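Local coordinates for protein AT-less polyketide synthase (Streptomyces platensis subsp. rosaceus, PDB 4QYR) that probably catalyses decarboxylative Claisen condensation of acyl chains, being a ketosynthase domain of a modular AT-less polyketide synthase in isomigrastatin biosynthesis, at residues 26-38 and 344-356. Residues are numbered along the deposited sequence; the frame is centred on the assembly and turned at random.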
ATOM      1  N   THR A  26      20.878  21.963   4.648  1.00 47.93           N
ATOM      2  CA  THR A  26      21.864  21.854   3.558  1.00 53.88           C
ATOM      3  C   THR A  26      21.208  21.752   2.158  1.00 42.11           C
ATOM      4  O   THR A  26      21.618  22.450   1.228  1.00 41.67           O
ATOM      5  CB  THR A  26      22.814  20.645   3.761  1.00 47.18           C
ATOM      6  OG1 THR A  26      23.607  20.857   4.932  1.00 50.87           O
ATOM      7  CG2 THR A  26      23.754  20.504   2.564  1.00 49.61           C
ATOM      8  N   PHE A  27      20.220  20.862   2.025  1.00 40.11           N
ATOM      9  CA  PHE A  27      19.391  20.721   0.829  1.00 37.21           C
ATOM     10  C   PHE A  27      18.962  22.073   0.279  1.00 40.63           C
ATOM     11  O   PHE A  27      19.246  22.393  -0.878  1.00 40.45           O
ATOM     12  CB  PHE A  27      18.175  19.871   1.173  1.00 37.24           C
ATOM     13  CG  PHE A  27      17.307  19.488  -0.002  1.00 38.57           C
ATOM     14  CD1 PHE A  27      17.846  18.897  -1.134  1.00 41.62           C
ATOM     15  CD2 PHE A  27      15.928  19.631   0.073  1.00 37.25           C
ATOM     16  CE1 PHE A  27      17.025  18.496  -2.192  1.00 38.73           C
ATOM     17  CE2 PHE A  27      15.112  19.237  -0.975  1.00 35.31           C
ATOM     18  CZ  PHE A  27      15.668  18.662  -2.109  1.00 36.24           C
ATOM     19  N   TRP A  28      18.317  22.883   1.122  1.00 46.75           N
ATOM     20  CA  TRP A  28      17.784  24.161   0.667  1.00 39.70           C
ATOM     21  C   TRP A  28      18.882  25.064   0.146  1.00 46.70           C
ATOM     22  O   TRP A  28      18.728  25.705  -0.897  1.00 51.42           O
ATOM     23  CB  TRP A  28      17.034  24.891   1.761  1.00 39.46           C
ATOM     24  CG  TRP A  28      16.792  26.306   1.359  1.00 41.43           C
ATOM     25  CD1 TRP A  28      17.408  27.411   1.847  1.00 43.45           C
ATOM     26  CD2 TRP A  28      15.907  26.759   0.335  1.00 46.81           C
ATOM     27  NE1 TRP A  28      16.953  28.529   1.209  1.00 45.12           N
ATOM     28  CE2 TRP A  28      16.031  28.160   0.271  1.00 44.21           C
ATOM     29  CE3 TRP A  28      15.021  26.115  -0.541  1.00 46.07           C
ATOM     30  CZ2 TRP A  28      15.300  28.938  -0.632  1.00 48.57           C
ATOM     31  CZ3 TRP A  28      14.284  26.891  -1.437  1.00 42.62           C
ATOM     32  CH2 TRP A  28      14.430  28.288  -1.475  1.00 44.25           C
ATOM     33  N   GLN A  29      19.983  25.112   0.893  0.51 45.15           N
ATOM     34  CA  GLN A  29      21.162  25.874   0.512  0.51 45.96           C
ATOM     35  C   GLN A  29      21.605  25.548  -0.912  0.51 50.24           C
ATOM     36  O   GLN A  29      21.962  26.432  -1.682  0.51 53.49           O
ATOM     37  CB  GLN A  29      22.303  25.604   1.493  0.51 46.55           C
ATOM     38  CG  GLN A  29      22.181  26.356   2.807  0.51 46.88           C
ATOM     39  CD  GLN A  29      23.394  26.170   3.709  0.51 53.46           C
ATOM     40  OE1 GLN A  29      23.876  25.049   3.896  0.51 47.03           O
ATOM     41  NE2 GLN A  29      23.894  27.274   4.271  0.51 50.12           N
ATOM     42  N   GLN A  30      21.550  24.274  -1.263  1.00 48.32           N
ATOM     43  CA  GLN A  30      22.052  23.813  -2.548  1.00 50.98           C
ATOM     44  C   GLN A  30      21.095  24.141  -3.671  1.00 48.92           C
ATOM     45  O   GLN A  30      21.514  24.462  -4.776  1.00 48.33           O
ATOM     46  CB  GLN A  30      22.321  22.313  -2.500  1.00 56.82           C
ATOM     47  CG  GLN A  30      23.404  21.984  -1.490  1.00 65.42           C
ATOM     48  CD  GLN A  30      23.758  20.521  -1.448  1.00 72.19           C
ATOM     49  OE1 GLN A  30      22.942  19.654  -1.792  1.00 73.15           O
ATOM     50  NE2 GLN A  30      24.983  20.227  -1.016  1.00 75.68           N
ATOM     51  N   LEU A  31      19.805  24.044  -3.380  1.00 49.34           N
ATOM     52  CA  LEU A  31      18.769  24.358  -4.351  1.00 44.47           C
ATOM     53  C   LEU A  31      18.845  25.830  -4.726  1.00 61.61           C
ATOM     54  O   LEU A  31      18.705  26.203  -5.896  1.00 67.25           O
ATOM     55  CB  LEU A  31      17.397  24.034  -3.780  1.00 42.11           C
ATOM     56  CG  LEU A  31      17.169  22.553  -3.555  1.00 39.78           C
ATOM     57  CD1 LEU A  31      15.776  22.276  -3.020  1.00 37.76           C
ATOM     58  CD2 LEU A  31      17.434  21.829  -4.849  1.00 40.23           C
ATOM     59  N   ARG A  32      19.071  26.653  -3.710  1.00 57.80           N
ATOM     60  CA  ARG A  32      19.128  28.095  -3.846  1.00 50.10           C
ATOM     61  C   ARG A  32      20.303  28.540  -4.719  1.00 53.03           C
ATOM     62  O   ARG A  32      20.212  29.527  -5.436  1.00 55.33           O
ATOM     63  CB  ARG A  32      19.217  28.713  -2.451  1.00 50.98           C
ATOM     64  CG  ARG A  32      19.065  30.216  -2.373  1.00 52.47           C
ATOM     65  CD  ARG A  32      19.274  30.669  -0.936  1.00 52.45           C
ATOM     66  NE  ARG A  32      19.073  32.096  -0.767  1.00 54.78           N
ATOM     67  CZ  ARG A  32      19.925  33.008  -1.211  1.00 57.84           C
ATOM     68  NH1 ARG A  32      19.684  34.296  -1.011  1.00 60.04           N
ATOM     69  NH2 ARG A  32      21.017  32.619  -1.859  1.00 58.89           N
ATOM     70  N   ALA A  33      21.396  27.786  -4.659  1.00 53.10           N
ATOM     71  CA  ALA A  33      22.628  28.117  -5.363  1.00 56.02           C
ATOM     72  C   ALA A  33      22.663  27.558  -6.777  1.00 68.49           C
ATOM     73  O   ALA A  33      23.554  27.894  -7.558  1.00 73.22           O
ATOM     74  CB  ALA A  33      23.824  27.607  -4.588  1.00 56.17           C
ATOM     75  N   GLY A  34      21.698  26.705  -7.101  1.00 54.29           N
ATOM     76  CA  GLY A  34      21.646  26.074  -8.403  1.00 54.75           C
ATOM     77  C   GLY A  34      22.739  25.037  -8.524  1.00 65.15           C
ATOM     78  O   GLY A  34      23.387  24.899  -9.565  1.00 67.98           O
ATOM     79  N   GLU A  35      22.945  24.307  -7.437  1.00 61.81           N
ATOM     80  CA  GLU A  35      23.931  23.243  -7.395  1.00 63.99           C
ATOM     81  C   GLU A  35      23.390  21.981  -8.084  1.00 60.20           C
ATOM     82  O   GLU A  35      22.248  21.576  -7.864  1.00 56.21           O
ATOM     83  CB  GLU A  35      24.303  22.956  -5.942  1.00 71.28           C
ATOM     84  CG  GLU A  35      25.785  22.800  -5.662  1.00 82.85           C
ATOM     85  CD  GLU A  35      26.065  22.742  -4.164  1.00 91.93           C
ATOM     86  OE1 GLU A  35      26.361  21.640  -3.635  1.00 92.67           O
ATOM     87  OE2 GLU A  35      25.983  23.806  -3.512  1.00 96.40           O
ATOM     88  N   ASP A  36      24.205  21.379  -8.940  1.00 59.82           N
ATOM     89  CA  ASP A  36      23.848  20.126  -9.580  1.00 51.51           C
ATOM     90  C   ASP A  36      24.595  18.982  -8.890  1.00 50.63           C
ATOM     91  O   ASP A  36      25.820  18.880  -8.959  1.00 54.23           O
ATOM     92  CB  ASP A  36      24.144  20.182 -11.086  1.00 65.17           C
ATOM     93  CG  ASP A  36      24.060  18.818 -11.756  1.00 72.14           C
ATOM     94  OD1 ASP A  36      22.924  18.334 -12.023  1.00 72.91           O
ATOM     95  OD2 ASP A  36      25.141  18.235 -12.024  1.00 74.36           O
ATOM     96  N   LEU A  37      23.836  18.118  -8.225  1.00 49.47           N
ATOM     97  CA  LEU A  37      24.401  17.156  -7.287  1.00 50.99           C
ATOM     98  C   LEU A  37      24.515  15.757  -7.842  1.00 46.42           C
ATOM     99  O   LEU A  37      24.661  14.798  -7.092  1.00 45.16           O
ATOM    100  CB  LEU A  37      23.554  17.125  -6.024  1.00 46.89           C
ATOM    101  CG  LEU A  37      23.363  18.560  -5.569  1.00 51.43           C
ATOM    102  CD1 LEU A  37      22.125  18.704  -4.715  1.00 49.42           C
ATOM    103  CD2 LEU A  37      24.609  19.003  -4.845  1.00 46.43           C
ATOM    104  N   ILE A  38      24.423  15.626  -9.153  1.00 47.66           N
ATOM    105  CA  ILE A  38      24.561  14.306  -9.732  1.00 47.61           C
ATOM    106  C   ILE A  38      26.041  13.941  -9.794  1.00 49.94           C
ATOM    107  O   ILE A  38      26.890  14.770 -10.133  1.00 62.20           O
ATOM    108  CB  ILE A  38      23.883  14.226 -11.117  1.00 53.34           C
ATOM    109  CG1 ILE A  38      22.382  13.988 -10.934  1.00 54.13           C
ATOM    110  CG2 ILE A  38      24.459  13.117 -11.956  1.00 49.53           C
ATOM    111  CD1 ILE A  38      21.537  15.227 -11.148  1.00 61.12           C
ATOM    112  N   LEU A 344       6.883  27.688 -12.218  1.00 46.02           N
ATOM    113  CA  LEU A 344       6.957  26.261 -12.491  1.00 45.50           C
ATOM    114  C   LEU A 344       8.367  25.731 -12.294  1.00 44.98           C
ATOM    115  O   LEU A 344       9.335  26.429 -12.603  1.00 48.12           O
ATOM    116  CB  LEU A 344       6.477  25.995 -13.914  1.00 45.21           C
ATOM    117  CG  LEU A 344       6.506  24.554 -14.346  1.00 47.62           C
ATOM    118  CD1 LEU A 344       5.325  23.844 -13.721  1.00 55.54           C
ATOM    119  CD2 LEU A 344       6.400  24.543 -15.823  1.00 48.40           C
ATOM    120  N   GLY A 345       8.497  24.519 -11.767  1.00 40.42           N
ATOM    121  CA  GLY A 345       9.822  23.990 -11.504  1.00 42.85           C
ATOM    122  C   GLY A 345       9.932  22.520 -11.152  1.00 43.30           C
ATOM    123  O   GLY A 345       8.947  21.776 -11.153  1.00 40.61           O
ATOM    124  N   SER A 346      11.153  22.099 -10.842  1.00 45.82           N
ATOM    125  CA  SER A 346      11.419  20.693 -10.567  1.00 42.24           C
ATOM    126  C   SER A 346      12.783  20.441  -9.934  1.00 42.60           C
ATOM    127  O   SER A 346      13.825  20.723 -10.527  1.00 48.61           O
ATOM    128  CB  SER A 346      11.319  19.874 -11.844  1.00 41.08           C
ATOM    129  OG  SER A 346      11.525  18.514 -11.538  1.00 41.37           O
ATOM    130  N   VAL A 347      12.763  19.861  -8.745  1.00 38.09           N
ATOM    131  CA  VAL A 347      13.972  19.598  -8.002  1.00 36.83           C
ATOM    132  C   VAL A 347      14.819  18.513  -8.676  1.00 39.95           C
ATOM    133  O   VAL A 347      16.040  18.443  -8.464  1.00 41.37           O
ATOM    134  CB  VAL A 347      13.632  19.189  -6.572  1.00 36.21           C
ATOM    135  CG1 VAL A 347      13.092  17.752  -6.552  1.00 31.74           C
ATOM    136  CG2 VAL A 347      14.840  19.382  -5.658  1.00 33.93           C
ATOM    137  N   LYS A 348      14.183  17.691  -9.510  1.00 37.46           N
ATOM    138  CA  LYS A 348      14.913  16.688 -10.297  1.00 41.67           C
ATOM    139  C   LYS A 348      16.090  17.234 -11.142  1.00 43.59           C
ATOM    140  O   LYS A 348      16.986  16.489 -11.510  1.00 44.52           O
ATOM    141  CB  LYS A 348      13.955  15.949 -11.224  1.00 34.40           C
ATOM    142  CG  LYS A 348      12.770  15.406 -10.522  1.00 32.66           C
ATOM    143  CD  LYS A 348      12.358  14.082 -11.078  1.00 32.28           C
ATOM    144  CE  LYS A 348      11.525  13.297 -10.057  1.00 36.31           C
ATOM    145  NZ  LYS A 348      10.174  13.873  -9.820  1.00 33.28           N
ATOM    146  N   THR A 349      16.090  18.521 -11.458  1.00 43.25           N
ATOM    147  CA  THR A 349      17.189  19.090 -12.220  1.00 45.07           C
ATOM    148  C   THR A 349      18.397  19.273 -11.312  1.00 52.08           C
ATOM    149  O   THR A 349      19.536  19.395 -11.778  1.00 56.12           O
ATOM    150  CB  THR A 349      16.805  20.427 -12.834  1.00 45.24           C
ATOM    151  OG1 THR A 349      16.492  21.342 -11.782  1.00 50.30           O
ATOM    152  CG2 THR A 349      15.586  20.264 -13.714  1.00 41.81           C
ATOM    153  N   ASN A 350      18.136  19.281 -10.005  1.00 51.24           N
ATOM    154  CA  ASN A 350      19.187  19.441  -9.018  1.00 40.71           C
ATOM    155  C   ASN A 350      19.739  18.119  -8.539  1.00 45.78           C
ATOM    156  O   ASN A 350      20.944  17.960  -8.380  1.00 48.71           O
ATOM    157  CB  ASN A 350      18.672  20.224  -7.805  1.00 39.85           C
ATOM    158  CG  ASN A 350      18.295  21.650  -8.137  1.00 43.14           C
ATOM    159  OD1 ASN A 350      17.123  21.956  -8.406  1.00 41.13           O
ATOM    160  ND2 ASN A 350      19.289  22.544  -8.114  1.00 46.97           N
ATOM    161  N   ILE A 351      18.840  17.177  -8.289  1.00 38.56           N
ATOM    162  CA  ILE A 351      19.172  15.967  -7.546  1.00 38.23           C
ATOM    163  C   ILE A 351      18.812  14.718  -8.305  1.00 40.05           C
ATOM    164  O   ILE A 351      19.016  13.620  -7.818  1.00 41.95           O
ATOM    165  CB  ILE A 351      18.427  15.896  -6.203  1.00 36.59           C
ATOM    166  CG1 ILE A 351      16.919  15.745  -6.470  1.00 34.63           C
ATOM    167  CG2 ILE A 351      18.753  17.114  -5.362  1.00 37.21           C
ATOM    168  CD1 ILE A 351      16.054  15.508  -5.245  1.00 33.11           C
ATOM    169  N   GLY A 352      18.221  14.886  -9.475  1.00 40.73           N
ATOM    170  CA  GLY A 352      17.859  13.753 -10.295  1.00 37.37           C
ATOM    171  C   GLY A 352      16.543  13.207  -9.839  1.00 46.32           C
ATOM    172  O   GLY A 352      15.853  13.837  -9.041  1.00 48.19           O
ATOM    173  N   HIS A 353      16.206  12.019 -10.332  1.00 42.93           N
ATOM    174  CA  HIS A 353      14.897  11.436 -10.089  1.00 38.41           C
ATOM    175  C   HIS A 353      14.920  10.347  -9.010  1.00 39.62           C
ATOM    176  O   HIS A 353      15.258   9.188  -9.277  1.00 42.26           O
ATOM    177  CB  HIS A 353      14.344  10.880 -11.390  1.00 36.69           C
ATOM    178  CG  HIS A 353      13.023  10.199 -11.229  1.00 35.61           C
ATOM    179  ND1 HIS A 353      12.459   9.432 -12.223  1.00 37.24           N
ATOM    180  CD2 HIS A 353      12.163  10.158 -10.186  1.00 31.88           C
ATOM    181  CE1 HIS A 353      11.306   8.952 -11.797  1.00 38.66           C
ATOM    182  NE2 HIS A 353      11.106   9.376 -10.562  1.00 35.76           N
ATOM    183  N   ALA A 354      14.515  10.718  -7.797  1.00 35.92           N
ATOM    184  CA  ALA A 354      14.699   9.848  -6.643  1.00 36.30           C
ATOM    185  C   ALA A 354      13.603   8.786  -6.513  1.00 39.02           C
ATOM    186  O   ALA A 354      13.488   8.111  -5.481  1.00 37.02           O
ATOM    187  CB  ALA A 354      14.782  10.685  -5.369  1.00 31.27           C
ATOM    188  N   GLU A 355      12.796   8.642  -7.561  1.00 40.47           N
ATOM    189  CA  GLU A 355      11.818   7.560  -7.638  1.00 35.59           C
ATOM    190  C   GLU A 355      10.917   7.520  -6.411  1.00 30.78           C
ATOM    191  O   GLU A 355      10.225   8.485  -6.144  1.00 32.28           O
ATOM    192  CB  GLU A 355      12.546   6.237  -7.855  1.00 35.60           C
ATOM    193  CG  GLU A 355      13.480   6.325  -9.054  1.00 39.60           C
ATOM    194  CD  GLU A 355      14.230   5.036  -9.338  1.00 48.98           C
ATOM    195  OE1 GLU A 355      14.486   4.267  -8.385  1.00 49.38           O
ATOM    196  OE2 GLU A 355      14.561   4.791 -10.529  1.00 54.64           O
ATOM    197  N   SER A 356      10.916   6.436  -5.656  1.00 31.88           N
ATOM    198  CA  SER A 356      10.030   6.365  -4.475  1.00 39.69           C
ATOM    199  C   SER A 356      10.121   7.557  -3.512  1.00 40.83           C
ATOM    200  O   SER A 356       9.192   7.819  -2.761  1.00 45.74           O
ATOM    201  CB  SER A 356      10.310   5.108  -3.671  1.00 41.86           C
ATOM    202  OG  SER A 356      10.453   4.026  -4.549  1.00 48.20           O
TER
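Ile-351 CG2 sits at the edge of the Phe-27 ring, near its plane and 3.9 Å from Phe-27 CE1, while Leu-31 CD1 of the same helix as Phe-27 lies on one face, 3.7 Å above the plane and displaced toward the rim. Val-347 CG2 approaches the ring obliquely and also meets Leu-31 CD2. A chi1 of -173° swings the Phe-27 ring off helix 24-33 toward Val-347 and Ile-351. Leu-31 CD2 lies over one face of the second flat group, the Asn-350 amide, nearly above its CG. Hydrogen bonding orients this amide: ND2 donates to Glu-35 O at 3.1 Å with an N-H...O angle of 168°. The acceptor lies close to the amide plane, whereas the donor is tilted 34° from the carbonyl plane of Glu-35. Asn-350 O accepts from Leu-37 N at 2.9 Å, so one residue both donates to and accepts from the loop 35-37. Leu-37 CD1 meets Ile-351 CG2, and Ile-38 CD1 reaches Gly-352 N at 3.7 Å. Asp-36 turns its carboxylate to a salt bridge with Arg-223. Gly-34, with positive phi, ends the helix in a Schellman motif: Gly-34 N bonds to Leu-31 O and Glu-35 N to Gln-30 O. The arrangement joins helix 24-33 to the short helix 348-351, in the Lys-Thr-Asn-Ile-Gly-His sequence characteristic of ketosynthases of the thiolase fold; in relatives, its lysine and histidine belong to the active site.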